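Local coordinates for signal transduction histidine-protein kinase/phosphatase mprB (Mycobacterium hassiacum, PDB 6BLK), which probably autophosphorylates on a histidine with ATP as a two-component sensor kinase and dephosphorylates phosphoprotein, this piece being its ATP- and magnesium-binding catalytic domain, at residues T12-I15 and D16-E20; L47-A50 and V51-L55. All coordinates share one frame; numbering follows the deposited sequence.

Contact 1: T12-I15 and D16-E20; sequences TEVI and DRSLE
Val14 O is approached by two groups of Ser18, one turn further along helix 11-25. The amide Ser18 N reaches Val14 O at 3.0 Å in a nearly straight bond (167°), and the hydroxyl stands equally near, with Ser18 OG 3.0 Å from Val14 O. The hydroxyl lies beside its own backbone N (chi1 -60°), which folds it back over the preceding turn; its proton could instead go to Gly48 O of helix 44-60, a weak alternative, so the bond to Val14 is not settled. In the alpha/beta sandwich of the GHKL ATPase fold, this helix packs on the sheet with Ile15 and Leu19. The two side chains run side by side and point the same way, Ile15 CG2 meeting Leu19 CD1 at 4.0 Å; Ile15 rests on Val35, Val70 and Leu72, Leu19 on Phe31 and Val33. The other flank is polar and exposed. There the extended Arg17 lays its CG 3.2 Å from Glu13 O, while its guanidinium stays short of a salt bridge, Arg17 NH2 being 4.7 Å from Glu13 OE1. At this range their opposite charges may still attract weakly. Near the start of the helix, Asp16 N bonds Thr12 O at 3.0 Å.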
loop_
_atom_site.group_PDB
_atom_site.type_symbol
_atom_site.label_atom_id
_atom_site.label_comp_id
_atom_site.label_asym_id
_atom_site.label_seq_id
_atom_site.Cartn_x
_atom_site.Cartn_y
_atom_site.Cartn_z
ATOM N N THR A 12 -3.270 12.466 -4.495
ATOM C CA THR A 12 -2.219 13.165 -3.766
ATOM C C THR A 12 -2.688 13.491 -2.360
ATOM O O THR A 12 -1.934 13.334 -1.396
ATOM C CB THR A 12 -1.806 14.429 -4.505
ATOM O OG1 THR A 12 -1.379 14.103 -5.831
ATOM C CG2 THR A 12 -0.688 15.131 -3.751
ATOM N N GLU A 13 -3.938 13.920 -2.214
ATOM C CA GLU A 13 -4.428 14.232 -0.879
ATOM C C GLU A 13 -4.632 12.964 -0.061
ATOM O O GLU A 13 -4.322 12.944 1.135
ATOM C CB GLU A 13 -5.714 15.048 -0.967
ATOM C CG GLU A 13 -5.595 16.386 -1.696
ATOM C CD GLU A 13 -5.558 17.568 -0.749
ATOM O OE1 GLU A 13 -5.186 17.379 0.432
ATOM O OE2 GLU A 13 -5.916 18.688 -1.185
ATOM N N VAL A 14 -5.142 11.894 -0.683
ATOM C CA VAL A 14 -5.340 10.636 0.020
ATOM C C VAL A 14 -4.023 10.138 0.591
ATOM O O VAL A 14 -3.934 9.762 1.766
ATOM C CB VAL A 14 -5.975 9.601 -0.924
ATOM C CG1 VAL A 14 -5.933 8.224 -0.319
ATOM C CG2 VAL A 14 -7.395 10.012 -1.220
ATOM N N ILE A 15 -2.979 10.137 -0.231
ATOM C CA ILE A 15 -1.684 9.644 0.226
ATOM C C ILE A 15 -1.108 10.565 1.289
ATOM O O ILE A 15 -0.558 10.092 2.286
ATOM C CB ILE A 15 -0.743 9.471 -0.971
ATOM C CG1 ILE A 15 -1.318 8.411 -1.910
ATOM C CG2 ILE A 15 0.640 9.120 -0.487
ATOM C CD1 ILE A 15 -0.672 8.381 -3.271
ATOM N N ASP A 16 -1.245 11.884 1.117
ATOM C CA ASP A 16 -0.698 12.820 2.107
ATOM C C ASP A 16 -1.373 12.645 3.466
ATOM O O ASP A 16 -0.702 12.684 4.507
ATOM C CB ASP A 16 -0.855 14.258 1.622
ATOM C CG ASP A 16 -0.329 15.285 2.630
ATOM O OD1 ASP A 16 0.356 14.886 3.599
ATOM O OD2 ASP A 16 -0.606 16.491 2.459
ATOM N N ARG A 17 -2.700 12.457 3.473
ATOM C CA ARG A 17 -3.414 12.210 4.724
ATOM C C ARG A 17 -2.956 10.911 5.361
ATOM O O ARG A 17 -2.705 10.852 6.571
ATOM C CB ARG A 17 -4.927 12.163 4.495
ATOM C CG ARG A 17 -5.567 13.456 4.089
ATOM C CD ARG A 17 -7.076 13.255 3.829
ATOM N NE ARG A 17 -7.713 14.452 3.279
ATOM C CZ ARG A 17 -8.175 15.466 4.007
ATOM N NH1 ARG A 17 -8.078 15.445 5.330
ATOM N NH2 ARG A 17 -8.737 16.510 3.409
ATOM N N SER A 18 -2.873 9.843 4.564
ATOM C CA SER A 18 -2.417 8.562 5.088
ATOM C C SER A 18 -1.018 8.668 5.663
ATOM O O SER A 18 -0.725 8.064 6.699
ATOM C CB SER A 18 -2.449 7.494 4.004
ATOM O OG SER A 18 -3.760 7.323 3.513
ATOM N N LEU A 19 -0.136 9.415 4.999
ATOM C CA LEU A 19 1.231 9.545 5.491
ATOM C C LEU A 19 1.278 10.288 6.814
ATOM O O LEU A 19 2.066 9.927 7.689
ATOM C CB LEU A 19 2.117 10.254 4.472
ATOM C CG LEU A 19 2.641 9.395 3.318
ATOM C CD1 LEU A 19 3.276 10.269 2.229
ATOM C CD2 LEU A 19 3.615 8.329 3.825
ATOM N N GLU A 20 0.481 11.349 6.966
ATOM C CA GLU A 20 0.488 12.087 8.227
ATOM C C GLU A 20 0.213 11.158 9.395
ATOM O O GLU A 20 0.899 11.217 10.420
ATOM C CB GLU A 20 -0.546 13.214 8.201
ATOM C CG GLU A 20 -0.059 14.480 7.516
ATOM C CD GLU A 20 1.054 15.180 8.292
ATOM O OE1 GLU A 20 0.871 15.427 9.503
ATOM O OE2 GLU A 20 2.114 15.474 7.695
#

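Contact 2: L47-A50 and V51-L55; sequences LGRA and VLNVL
Asn53 folds its side chain back over the carbonyl of Arg49, one turn earlier in helix 44-60; Asn53 CG lies 3.1 Å from Arg49 O. This helix is the crossover of a beta-alpha-beta unit between strands 30-40 and 67-76 in the GHKL (Bergerat) ATPase fold. Asn53 CG sits beside its own backbone N (chi1 -74°), which brings the amide group back against the Arg49 carbonyl. Arg49 O takes the backbone bond from Asn53 N at 2.9 Å, somewhat bent at 151°; Asn53 OD1, another acceptor, cannot bond to it. Asn53 ND2 has its partner in Gly118 O, at the start of helix 118-128. Gly118 is an ATP-binding residue, so this bond ties the helix to the nucleotide site, with ATP and magnesium each about 6 Å from the Asn53 side chain. Arg49 CG meets Asn53 ND2 at 4.2 Å; the extended chain carries the guanidinium onward, its plane nearly perpendicular (86°) to the amide. On the buried side Val51 and Val54 each turn a methyl back along the helix: Val51 CG2 lies 3.4 Å from Leu47 O, and Val54 CG2 lies 3.5 Å from Ala50 O, the carbonyl that also accepts Val54 N at 3.2 Å.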
loop_
_atom_site.group_PDB
_atom_site.type_symbol
_atom_site.label_atom_id
_atom_site.label_comp_id
_atom_site.label_asym_id
_atom_site.label_seq_id
_atom_site.Cartn_x
_atom_site.Cartn_y
_atom_site.Cartn_z
ATOM N N LEU A 47 -10.358 4.441 -0.033
ATOM C CA LEU A 47 -9.012 4.510 -0.577
ATOM C C LEU A 47 -8.022 4.922 0.494
ATOM O O LEU A 47 -6.903 4.407 0.534
ATOM C CB LEU A 47 -8.944 5.496 -1.747
ATOM C CG LEU A 47 -9.664 5.011 -3.002
ATOM C CD1 LEU A 47 -9.915 6.164 -3.944
ATOM C CD2 LEU A 47 -8.959 3.853 -3.695
ATOM N N GLY A 48 -8.409 5.862 1.349
ATOM C CA GLY A 48 -7.526 6.259 2.434
ATOM C C GLY A 48 -7.256 5.115 3.392
ATOM O O GLY A 48 -6.127 4.923 3.856
ATOM N N ARG A 49 -8.285 4.321 3.675
ATOM C CA ARG A 49 -8.121 3.167 4.533
ATOM C C ARG A 49 -7.172 2.165 3.901
ATOM O O ARG A 49 -6.318 1.590 4.577
ATOM C CB ARG A 49 -9.482 2.533 4.794
ATOM C CG ARG A 49 -9.428 1.334 5.697
ATOM C CD ARG A 49 -10.827 0.835 6.000
ATOM N NE ARG A 49 -10.824 -0.282 6.945
ATOM C CZ ARG A 49 -11.921 -0.906 7.364
ATOM N NH1 ARG A 49 -13.108 -0.515 6.924
ATOM N NH2 ARG A 49 -11.834 -1.914 8.224
ATOM N N ALA A 50 -7.293 1.963 2.594
ATOM C CA ALA A 50 -6.440 1.012 1.904
ATOM C C ALA A 50 -4.987 1.469 1.896
ATOM O O ALA A 50 -4.089 0.687 2.220
ATOM C CB ALA A 50 -6.981 0.782 0.501
ATOM N N VAL A 51 -4.728 2.732 1.560
ATOM C CA VAL A 51 -3.349 3.204 1.551
ATOM C C VAL A 51 -2.765 3.171 2.961
ATOM O O VAL A 51 -1.623 2.736 3.157
ATOM C CB VAL A 51 -3.265 4.604 0.921
ATOM C CG1 VAL A 51 -1.861 5.163 1.036
ATOM C CG2 VAL A 51 -3.695 4.562 -0.542
ATOM N N LEU A 52 -3.528 3.630 3.960
ATOM C CA LEU A 52 -3.019 3.613 5.338
ATOM C C LEU A 52 -2.713 2.193 5.783
ATOM O O LEU A 52 -1.715 1.956 6.473
ATOM C CB LEU A 52 -4.013 4.275 6.280
ATOM C CG LEU A 52 -3.650 4.307 7.763
ATOM C CD1 LEU A 52 -2.350 5.057 7.935
ATOM C CD2 LEU A 52 -4.781 4.965 8.555
ATOM N N ASN A 53 -3.536 1.219 5.397
ATOM C CA ASN A 53 -3.246 -0.140 5.826
ATOM C C ASN A 53 -1.930 -0.642 5.240
ATOM O O ASN A 53 -1.183 -1.369 5.910
ATOM C CB ASN A 53 -4.380 -1.089 5.449
ATOM C CG ASN A 53 -5.618 -0.913 6.324
ATOM O OD1 ASN A 53 -5.686 -0.047 7.198
ATOM N ND2 ASN A 53 -6.605 -1.740 6.078
ATOM N N VAL A 54 -1.630 -0.276 3.988
ATOM C CA VAL A 54 -0.358 -0.699 3.392
ATOM C C VAL A 54 0.799 0.056 4.015
ATOM O O VAL A 54 1.826 -0.543 4.331
ATOM C CB VAL A 54 -0.371 -0.556 1.857
ATOM C CG1 VAL A 54 0.980 -0.929 1.272
ATOM C CG2 VAL A 54 -1.423 -1.449 1.263
ATOM N N LEU A 55 0.644 1.364 4.224
ATOM C CA LEU A 55 1.696 2.143 4.869
ATOM C C LEU A 55 1.951 1.647 6.273
ATOM O O LEU A 55 3.102 1.628 6.722
ATOM C CB LEU A 55 1.349 3.619 4.905
ATOM C CG LEU A 55 1.363 4.328 3.555
ATOM C CD1 LEU A 55 0.850 5.738 3.763
ATOM C CD2 LEU A 55 2.758 4.364 2.924
#

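Contacts 1 and 2 are nine-residue lengths of two neighbouring helices, 11-25 and 44-60, on the same sheet, their centres about 9 Å apart. Contact 2 lies deeper, about 6 Å from the centre of the chain against 12 Å for contact 1, whose outer flank bears exposed acidic and basic side chains. The helices meet where Gly48, lacking a side chain, lets Val14 CG1 come within 3.7 Å of Gly48 CA; Leu55 also packs on Ser18 and Leu19. Polar chemistry differs with place: the serine of 16-20 faces the neighbouring helix, whereas the asparagine of 51-55 faces helix 118-128 beside the nucleotide. ATP is about 13 Å from the Leu19 side chain.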